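Diaminopropionate ammonia-lyase (Escherichia coli, PDB 4D9I) catalyses the pyridoxal-phosphate-dependent alpha,beta-elimination of both L- and D-2,3-diaminopropionate to pyruvate and ammonia, working as a homodimer. Local coordinates at residues K7-N13 with A306-C312; F35-I39 with I97-F102; S146-R150 with E377-K383. All coordinates share one frame; numbering follows the deposited sequence.

Contact 1 (K7-N13 with A306-C312); sequences KIDIADN and ATQFISC
Gln-308 and Asp-12 lie side by side across two antiparallel strands, and the glutamine can be followed outward atom by atom. Its CB rests 3.6 Å from Ala-11 O. CG, anti to the carbonyl carbon (chi1 -81°), passes 3.4 Å from Asp-12 OD1, and CD packs on Ile-10 CG2 at 3.7 Å. At the tip NE2 gives a nearly straight 2.9 Å bond (171°) to Asp-12 OD1, amide and carboxylate almost coplanar. NE2 also bonds Lys-362 O, OE1 takes a bond from His-254, and Asp-12 OD2 pairs with Lys-362; an amide suits the place because it can both donate and accept. With alanine in its place, Asp-12 OD1 would probably lose its amide donor and a gap would open beside Ile-10 CG2. On the same face Ile-310 packs beside both Ile-8 and Ile-10, branched side chains suited to a strand; Ile-10 CG1 meets Ile-310 CG1 at 3.8 Å. Helices 338-352 and 356-363 cover this face. Paired backbone bonds join Asp-9 with Ser-311 and Ala-11 with Phe-309, where Ala-11 N reaches Phe-309 O at 2.8 Å. This is an antiparallel ladder in which strand 8-12 forms one border of the seven-stranded mixed sheet of a fold type II PLP enzyme.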
loop_
_atom_site.group_PDB
_atom_site.type_symbol
_atom_site.label_atom_id
_atom_site.label_comp_id
_atom_site.label_asym_id
_atom_site.label_seq_id
_atom_site.Cartn_x
_atom_site.Cartn_y
_atom_site.Cartn_z
ATOM N N LYS B 7 9.784 10.767 -16.865
ATOM C CA LYS B 7 11.085 10.901 -17.484
ATOM C C LYS B 7 11.954 9.697 -17.104
ATOM O O LYS B 7 12.263 9.495 -15.933
ATOM C CB LYS B 7 11.729 12.219 -17.050
ATOM C CG LYS B 7 13.131 12.428 -17.587
ATOM C CD LYS B 7 13.877 13.447 -16.742
ATOM C CE LYS B 7 15.281 13.635 -17.276
ATOM N NZ LYS B 7 15.934 14.895 -16.803
ATOM N N ILE B 8 12.288 8.864 -18.092
ATOM C CA ILE B 8 13.281 7.795 -17.903
ATOM C C ILE B 8 14.287 7.835 -19.047
ATOM O O ILE B 8 14.052 7.239 -20.108
ATOM C CB ILE B 8 12.677 6.373 -17.913
ATOM C CG1 ILE B 8 11.513 6.221 -16.940
ATOM C CG2 ILE B 8 13.756 5.342 -17.583
ATOM C CD1 ILE B 8 10.568 5.114 -17.371
ATOM N N ASP B 9 15.394 8.533 -18.850
ATOM C CA ASP B 9 16.424 8.587 -19.875
ATOM C C ASP B 9 17.383 7.429 -19.670
ATOM O O ASP B 9 17.908 7.247 -18.567
ATOM C CB ASP B 9 17.170 9.924 -19.820
ATOM C CG ASP B 9 16.299 11.099 -20.261
ATOM O OD1 ASP B 9 15.387 10.902 -21.076
ATOM O OD2 ASP B 9 16.538 12.231 -19.799
ATOM N N ILE B 10 17.575 6.643 -20.730
ATOM C CA ILE B 10 18.469 5.485 -20.714
ATOM C C ILE B 10 19.644 5.746 -21.624
ATOM O O ILE B 10 19.454 6.056 -22.810
ATOM C CB ILE B 10 17.772 4.197 -21.212
ATOM C CG1 ILE B 10 16.515 3.902 -20.395
ATOM C CG2 ILE B 10 18.746 3.021 -21.163
ATOM C CD1 ILE B 10 15.457 3.117 -21.152
ATOM N N ALA B 11 20.855 5.626 -21.078
ATOM C CA ALA B 11 22.065 5.754 -21.877
ATOM C C ALA B 11 22.874 4.472 -21.771
ATOM O O ALA B 11 23.212 4.034 -20.663
ATOM C CB ALA B 11 22.888 6.949 -21.424
ATOM N N ASP B 12 23.140 3.868 -22.929
ATOM C CA ASP B 12 24.081 2.746 -23.047
ATOM C C ASP B 12 25.469 3.180 -22.621
ATOM O O ASP B 12 25.928 4.235 -23.042
ATOM C CB ASP B 12 24.189 2.279 -24.499
ATOM C CG ASP B 12 22.947 1.599 -24.989
ATOM O OD1 ASP B 12 22.254 0.921 -24.209
ATOM O OD2 ASP B 12 22.653 1.749 -26.178
ATOM N N ASN B 13 26.138 2.364 -21.811
ATOM C CA ASN B 13 27.512 2.671 -21.375
ATOM C C ASN B 13 28.503 2.439 -22.509
ATOM O O ASN B 13 28.918 1.311 -22.759
ATOM C CB ASN B 13 27.888 1.862 -20.119
ATOM C CG ASN B 13 29.330 2.107 -19.640
ATOM O OD1 ASN B 13 29.850 1.334 -18.823
ATOM N ND2 ASN B 13 29.960 3.183 -20.110
ATOM N N ALA B 306 29.077 -1.523 -15.979
ATOM C CA ALA B 306 27.641 -1.197 -16.060
ATOM C C ALA B 306 27.141 -1.240 -17.503
ATOM O O ALA B 306 27.818 -0.784 -18.414
ATOM C CB ALA B 306 27.364 0.165 -15.453
ATOM N N THR B 307 25.943 -1.771 -17.717
ATOM C CA THR B 307 25.435 -1.876 -19.080
ATOM C C THR B 307 24.815 -0.549 -19.503
ATOM O O THR B 307 25.074 -0.058 -20.601
ATOM C CB THR B 307 24.411 -3.021 -19.235
ATOM O OG1 THR B 307 24.886 -4.182 -18.535
ATOM C CG2 THR B 307 24.202 -3.356 -20.725
ATOM N N GLN B 308 24.026 0.037 -18.607
ATOM C CA GLN B 308 23.286 1.250 -18.888
ATOM C C GLN B 308 23.182 2.164 -17.679
ATOM O O GLN B 308 23.225 1.718 -16.536
ATOM C CB GLN B 308 21.875 0.898 -19.374
ATOM C CG GLN B 308 21.816 0.528 -20.847
ATOM C CD GLN B 308 20.524 -0.171 -21.224
ATOM O OE1 GLN B 308 19.777 -0.633 -20.355
ATOM N NE2 GLN B 308 20.256 -0.263 -22.514
ATOM N N PHE B 309 23.037 3.451 -17.950
ATOM C CA PHE B 309 22.759 4.433 -16.915
ATOM C C PHE B 309 21.376 5.015 -17.165
ATOM O O PHE B 309 21.027 5.284 -18.307
ATOM C CB PHE B 309 23.796 5.544 -16.971
ATOM C CG PHE B 309 25.211 5.048 -16.966
ATOM C CD1 PHE B 309 26.008 5.177 -18.094
ATOM C CD2 PHE B 309 25.744 4.445 -15.833
ATOM C CE1 PHE B 309 27.325 4.726 -18.096
ATOM C CE2 PHE B 309 27.059 3.987 -15.831
ATOM C CZ PHE B 309 27.841 4.124 -16.959
ATOM N N ILE B 310 20.603 5.199 -16.096
ATOM C CA ILE B 310 19.294 5.850 -16.179
ATOM C C ILE B 310 19.262 7.124 -15.333
ATOM O O ILE B 310 19.692 7.127 -14.176
ATOM C CB ILE B 310 18.139 4.913 -15.750
ATOM C CG1 ILE B 310 17.878 3.862 -16.836
ATOM C CG2 ILE B 310 16.855 5.709 -15.481
ATOM C CD1 ILE B 310 16.800 2.845 -16.514
ATOM N N SER B 311 18.779 8.200 -15.945
ATOM C CA SER B 311 18.452 9.440 -15.256
ATOM C C SER B 311 16.941 9.579 -15.242
ATOM O O SER B 311 16.308 9.651 -16.297
ATOM C CB SER B 311 19.068 10.636 -15.974
ATOM O OG SER B 311 18.657 11.852 -15.375
ATOM N N CYS B 312 16.359 9.630 -14.054
ATOM C CA CYS B 312 14.908 9.643 -13.963
ATOM C C CYS B 312 14.301 10.742 -13.087
ATOM O O CYS B 312 14.953 11.305 -12.199
ATOM C CB CYS B 312 14.374 8.261 -13.577
ATOM S SG CYS B 312 14.701 7.813 -11.872
HETATM O O HOH W 1 18.571 13.409 -17.619
#

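Contact 2 (F35-I39 with I97-F102); sequences FHQKI and IETLSF
Ile-39 lies over one face of the Phe-102 ring, a CH-pi contact with CG1 3.9 Å from the ring centroid and 20° off the normal. Phe-35 meets Phe-102 obliquely: the planes stand 75° apart, and Phe-35 CZ comes within 3.8 Å of Phe-102 CD2. Crossing Phe-35 at about a right angle, Ile-97 sets CD1 4.0 Å from Phe-35 CD1. With CG anti to the backbone N (chi1 -167°), Phe-102 carries its ring inward from the first turn of helix 102-106, where Trp-129 and Gln-133 of helix 122-133 also border the group; flat rings and branched aliphatics fill such a buried seam well. Lys-38 reaches across to the loop. Its chain is extended beyond CG, which takes CD past Ser-101 CA and lets NZ donate a hydrogen bond to Leu-100 O at 3.1 Å, from well above the carbonyl plane. A water 2.7 Å from Lys-38 NZ accepts from the amine and donates to Ile-97 O. Chemically the contact is thus divided: rings and isoleucines pack together and join Phe-35 and the following type I turn to 97-102, while beside them a long, extended lysine turns its positive charge to backbone carbonyls.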
loop_
_atom_site.group_PDB
_atom_site.type_symbol
_atom_site.label_atom_id
_atom_site.label_comp_id
_atom_site.label_asym_id
_atom_site.label_seq_id
_atom_site.Cartn_x
_atom_site.Cartn_y
_atom_site.Cartn_z
ATOM N N PHE B 35 32.575 -11.872 8.899
ATOM C CA PHE B 35 32.602 -10.848 9.941
ATOM C C PHE B 35 31.192 -10.531 10.421
ATOM O O PHE B 35 30.921 -10.594 11.614
ATOM C CB PHE B 35 33.296 -9.574 9.431
ATOM C CG PHE B 35 33.059 -8.369 10.293
ATOM C CD1 PHE B 35 33.806 -8.167 11.440
ATOM C CD2 PHE B 35 32.081 -7.434 9.954
ATOM C CE1 PHE B 35 33.583 -7.068 12.246
ATOM C CE2 PHE B 35 31.857 -6.324 10.756
ATOM C CZ PHE B 35 32.611 -6.144 11.905
ATOM N N HIS B 36 30.302 -10.201 9.482
ATOM C CA HIS B 36 28.894 -9.886 9.800
ATOM C C HIS B 36 28.148 -10.961 10.538
ATOM O O HIS B 36 27.318 -10.663 11.394
ATOM C CB HIS B 36 28.121 -9.498 8.548
ATOM C CG HIS B 36 28.599 -8.216 7.920
ATOM N ND1 HIS B 36 28.879 -8.115 6.607
ATOM C CD2 HIS B 36 28.861 -6.970 8.476
ATOM C CE1 HIS B 36 29.281 -6.868 6.335
ATOM N NE2 HIS B 36 29.271 -6.169 7.481
ATOM N N GLN B 37 28.455 -12.215 10.218
ATOM C CA GLN B 37 27.848 -13.398 10.862
ATOM C C GLN B 37 28.174 -13.506 12.379
ATOM O O GLN B 37 27.544 -14.281 13.120
ATOM C CB GLN B 37 28.326 -14.657 10.124
ATOM C CG GLN B 37 28.095 -15.964 10.876
ATOM C CD GLN B 37 29.301 -16.880 10.867
ATOM O OE1 GLN B 37 30.379 -16.535 11.388
ATOM N NE2 GLN B 37 29.124 -18.074 10.298
ATOM N N LYS B 38 29.152 -12.727 12.836
ATOM C CA LYS B 38 29.563 -12.786 14.244
ATOM C C LYS B 38 28.881 -11.711 15.079
ATOM O O LYS B 38 29.089 -11.626 16.291
ATOM C CB LYS B 38 31.088 -12.665 14.372
ATOM C CG LYS B 38 31.862 -13.707 13.586
ATOM C CD LYS B 38 33.351 -13.418 13.631
ATOM C CE LYS B 38 34.137 -14.506 12.919
ATOM N NZ LYS B 38 35.499 -14.029 12.556
ATOM N N ILE B 39 28.069 -10.890 14.426
ATOM C CA ILE B 39 27.391 -9.787 15.100
ATOM C C ILE B 39 26.024 -10.246 15.582
ATOM O O ILE B 39 25.301 -10.904 14.833
ATOM C CB ILE B 39 27.209 -8.573 14.152
ATOM C CG1 ILE B 39 28.565 -8.063 13.650
ATOM C CG2 ILE B 39 26.408 -7.466 14.827
ATOM C CD1 ILE B 39 28.460 -7.152 12.434
ATOM N N ILE B 97 41.213 -8.909 12.506
ATOM C CA ILE B 97 39.749 -8.890 12.365
ATOM C C ILE B 97 39.166 -10.237 11.897
ATOM O O ILE B 97 38.041 -10.581 12.242
ATOM C CB ILE B 97 39.290 -7.747 11.419
ATOM C CG1 ILE B 97 37.754 -7.589 11.438
ATOM C CG2 ILE B 97 39.824 -7.955 10.002
ATOM C CD1 ILE B 97 37.247 -6.342 10.721
ATOM N N GLU B 98 39.948 -10.987 11.125
ATOM C CA GLU B 98 39.520 -12.268 10.565
ATOM C C GLU B 98 39.434 -13.395 11.592
ATOM O O GLU B 98 38.730 -14.376 11.380
ATOM C CB GLU B 98 40.490 -12.695 9.472
ATOM C CG GLU B 98 40.504 -11.791 8.255
ATOM C CD GLU B 98 41.279 -12.410 7.111
ATOM O OE1 GLU B 98 41.292 -13.656 7.018
ATOM O OE2 GLU B 98 41.879 -11.660 6.311
ATOM N N THR B 99 40.173 -13.273 12.691
ATOM C CA THR B 99 40.251 -14.357 13.659
ATOM C C THR B 99 39.710 -13.982 15.036
ATOM O O THR B 99 40.162 -14.510 16.046
ATOM C CB THR B 99 41.701 -14.874 13.808
ATOM O OG1 THR B 99 42.547 -13.799 14.231
ATOM C CG2 THR B 99 42.208 -15.426 12.490
ATOM N N LEU B 100 38.750 -13.069 15.087
ATOM C CA LEU B 100 38.129 -12.727 16.362
ATOM C C LEU B 100 36.630 -12.500 16.203
ATOM O O LEU B 100 36.133 -12.354 15.087
ATOM C CB LEU B 100 38.829 -11.519 17.011
ATOM C CG LEU B 100 38.997 -10.239 16.184
ATOM C CD1 LEU B 100 37.665 -9.568 15.875
ATOM C CD2 LEU B 100 39.930 -9.278 16.909
ATOM N N SER B 101 35.911 -12.482 17.320
ATOM C CA SER B 101 34.477 -12.188 17.299
ATOM C C SER B 101 34.236 -10.696 17.503
ATOM O O SER B 101 35.079 -9.995 18.060
ATOM C CB SER B 101 33.748 -12.993 18.381
ATOM O OG SER B 101 34.292 -12.749 19.673
ATOM N N PHE B 102 33.072 -10.232 17.073
ATOM C CA PHE B 102 32.615 -8.861 17.276
ATOM C C PHE B 102 32.488 -8.555 18.763
ATOM O O PHE B 102 32.799 -7.441 19.189
ATOM C CB PHE B 102 31.264 -8.666 16.579
ATOM C CG PHE B 102 30.838 -7.231 16.445
ATOM C CD1 PHE B 102 29.828 -6.712 17.256
ATOM C CD2 PHE B 102 31.415 -6.401 15.491
ATOM C CE1 PHE B 102 29.417 -5.386 17.118
ATOM C CE2 PHE B 102 31.009 -5.075 15.354
ATOM C CZ PHE B 102 30.002 -4.572 16.161
HETATM O O HOH W 2 35.666 -11.710 11.169
#

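Contact 3 (S146-R150 with E377-K383); sequences SAQER and EGDTDVK
Two helix N-termini meet here in a polar contact: the start of helix 148-155, in the part of the fold type II PLP enzyme built on the four-stranded parallel sheet, faces the turn that leads from strand 370-375 of the larger sheet into helix 382-389. Glu-149 does the first half of the joining. Its chain is extended, with CG anti to the backbone N (chi1 -173°), and it carries OE1 across to Val-382 N in a 2.9 Å bond with an N-H...O angle of 166°, received on the syn side of the carboxylate. A glutamate is apt at this place, because a helix start presents backbone N-H groups and its positive dipole end would probably favour a negative charge. Asp-381 occupies the N-cap of the same helix, with OD1 accepting from His-384 N. The two acids bring OE1 and OD1 within 4.3 Å of each other, and a shared water donates to both, which probably eases their repulsion. Another water joins Glu-149 OE2 to Asp-379 O.

Arg-150 makes the second half, an arginine suiting the place because its flat group can both pack and donate. Asp-381 CB lies over one guanidinium face, 3.6 Å from NH2, the carboxylate almost perpendicular. The salt bridge from NH1 to OD2 is long and well out of plane, charge attraction with no N-H aimed at OD2; a water spans them. At its edge NH2 donates to Thr-380 OG1 at 2.9 Å. Threonine fits because its hydroxyl both accepts and donates, bonding in turn to Glu-377 OE1 at 2.7 Å, from above the carboxylate plane.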
loop_
_atom_site.group_PDB
_atom_site.type_symbol
_atom_site.label_atom_id
_atom_site.label_comp_id
_atom_site.label_asym_id
_atom_site.label_seq_id
_atom_site.Cartn_x
_atom_site.Cartn_y
_atom_site.Cartn_z
ATOM N N SER B 146 17.691 18.298 7.029
ATOM C CA SER B 146 17.613 16.924 7.542
ATOM C C SER B 146 16.389 16.628 8.393
ATOM O O SER B 146 16.073 17.366 9.310
ATOM C CB SER B 146 18.872 16.576 8.346
ATOM O OG SER B 146 19.961 16.321 7.489
ATOM N N ALA B 147 15.730 15.514 8.091
ATOM C CA ALA B 147 14.545 15.067 8.819
ATOM C C ALA B 147 14.914 14.843 10.274
ATOM O O ALA B 147 15.857 14.110 10.570
ATOM C CB ALA B 147 14.001 13.778 8.208
ATOM N N GLN B 148 14.159 15.471 11.169
ATOM C CA GLN B 148 14.374 15.359 12.614
ATOM C C GLN B 148 14.453 13.907 13.087
ATOM O O GLN B 148 15.230 13.586 13.990
ATOM C CB GLN B 148 13.270 16.097 13.376
ATOM C CG GLN B 148 13.581 16.347 14.844
ATOM C CD GLN B 148 14.677 17.373 15.040
ATOM O OE1 GLN B 148 15.787 17.044 15.457
ATOM N NE2 GLN B 148 14.368 18.631 14.727
ATOM N N GLU B 149 13.655 13.034 12.477
ATOM C CA GLU B 149 13.669 11.616 12.837
ATOM C C GLU B 149 15.033 10.972 12.629
ATOM O O GLU B 149 15.466 10.158 13.441
ATOM C CB GLU B 149 12.615 10.828 12.054
ATOM C CG GLU B 149 12.476 9.388 12.529
ATOM C CD GLU B 149 11.481 8.562 11.721
ATOM O OE1 GLU B 149 10.773 9.118 10.866
ATOM O OE2 GLU B 149 11.408 7.348 11.960
ATOM N N ARG B 150 15.700 11.328 11.537
ATOM C CA ARG B 150 16.997 10.744 11.231
ATOM C C ARG B 150 18.077 11.266 12.201
ATOM O O ARG B 150 18.958 10.505 12.633
ATOM C CB ARG B 150 17.375 10.994 9.769
ATOM C CG ARG B 150 16.476 10.297 8.765
ATOM C CD ARG B 150 16.892 10.616 7.339
ATOM N NE ARG B 150 16.220 9.718 6.412
ATOM C CZ ARG B 150 15.433 10.090 5.405
ATOM N NH1 ARG B 150 15.218 11.368 5.127
ATOM N NH2 ARG B 150 14.883 9.155 4.648
ATOM N N GLU B 377 16.587 0.744 1.693
ATOM C CA GLU B 377 16.095 1.207 2.990
ATOM C C GLU B 377 14.596 1.034 3.102
ATOM O O GLU B 377 13.902 1.015 2.084
ATOM C CB GLU B 377 16.444 2.694 3.225
ATOM C CG GLU B 377 15.845 3.643 2.181
ATOM C CD GLU B 377 15.842 5.115 2.611
ATOM O OE1 GLU B 377 16.502 5.499 3.620
ATOM O OE2 GLU B 377 15.173 5.908 1.907
ATOM N N GLY B 378 14.105 0.930 4.338
ATOM C CA GLY B 378 12.673 1.011 4.596
ATOM C C GLY B 378 12.262 2.456 4.827
ATOM O O GLY B 378 12.896 3.390 4.304
ATOM N N ASP B 379 11.231 2.635 5.650
ATOM C CA ASP B 379 10.676 3.945 5.950
ATOM C C ASP B 379 11.509 4.686 7.001
ATOM O O ASP B 379 11.067 4.916 8.136
ATOM C CB ASP B 379 9.208 3.811 6.392
ATOM C CG ASP B 379 9.024 2.824 7.533
ATOM O OD1 ASP B 379 9.966 2.056 7.831
ATOM O OD2 ASP B 379 7.933 2.798 8.128
ATOM N N THR B 380 12.718 5.075 6.614
ATOM C CA THR B 380 13.605 5.760 7.522
ATOM C C THR B 380 13.077 7.153 7.897
ATOM O O THR B 380 13.467 7.697 8.913
ATOM C CB THR B 380 15.027 5.821 6.940
ATOM O OG1 THR B 380 14.973 6.408 5.641
ATOM C CG2 THR B 380 15.607 4.409 6.834
ATOM N N ASP B 381 12.201 7.713 7.064
ATOM C CA ASP B 381 11.472 8.932 7.362
ATOM C C ASP B 381 9.967 8.583 7.298
ATOM O O ASP B 381 9.384 8.584 6.216
ATOM C CB ASP B 381 11.823 10.030 6.344
ATOM C CG ASP B 381 11.050 11.334 6.570
ATOM O OD1 ASP B 381 10.025 11.342 7.278
ATOM O OD2 ASP B 381 11.458 12.369 6.013
ATOM N N VAL B 382 9.361 8.282 8.445
ATOM C CA VAL B 382 7.983 7.763 8.442
ATOM C C VAL B 382 6.955 8.799 7.973
ATOM O O VAL B 382 5.915 8.437 7.391
ATOM C CB VAL B 382 7.569 7.116 9.788
ATOM C CG1 VAL B 382 8.497 5.966 10.144
ATOM C CG2 VAL B 382 7.532 8.143 10.905
ATOM N N LYS B 383 7.255 10.078 8.236
ATOM C CA LYS B 383 6.420 11.204 7.823
ATOM C C LYS B 383 6.315 11.216 6.303
ATOM O O LYS B 383 5.226 11.171 5.747
ATOM C CB LYS B 383 7.040 12.520 8.310
ATOM C CG LYS B 383 6.091 13.702 8.361
ATOM C CD LYS B 383 6.724 14.820 9.188
ATOM C CE LYS B 383 5.874 16.080 9.194
ATOM N NZ LYS B 383 5.494 16.478 7.805
HETATM O O HOH W 3 9.927 11.484 9.813
HETATM O O HOH W 4 11.855 5.220 10.546
HETATM O O HOH W 5 12.949 12.408 3.824
#

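The three contacts are separate, with no touch between any two. Contact 1, at one border of the larger sheet, and contact 2 lie on opposite sides of the chain's centre, their own centres 38 Å apart, although helix 26-36 is the next regular element after strand 8-12; along the chain contact 2 is nested within the loop that contact 1 closes. Contact 3 is 28 Å from contact 1 and 30 Å from contact 2, centre to centre. It alone approaches the catalytic region: the Arg-150 side chain is about 6 Å from that of Asp-120, the inferred proton acceptor for the L-isomer. Contacts 1 and 2 lie away from the annotated sites.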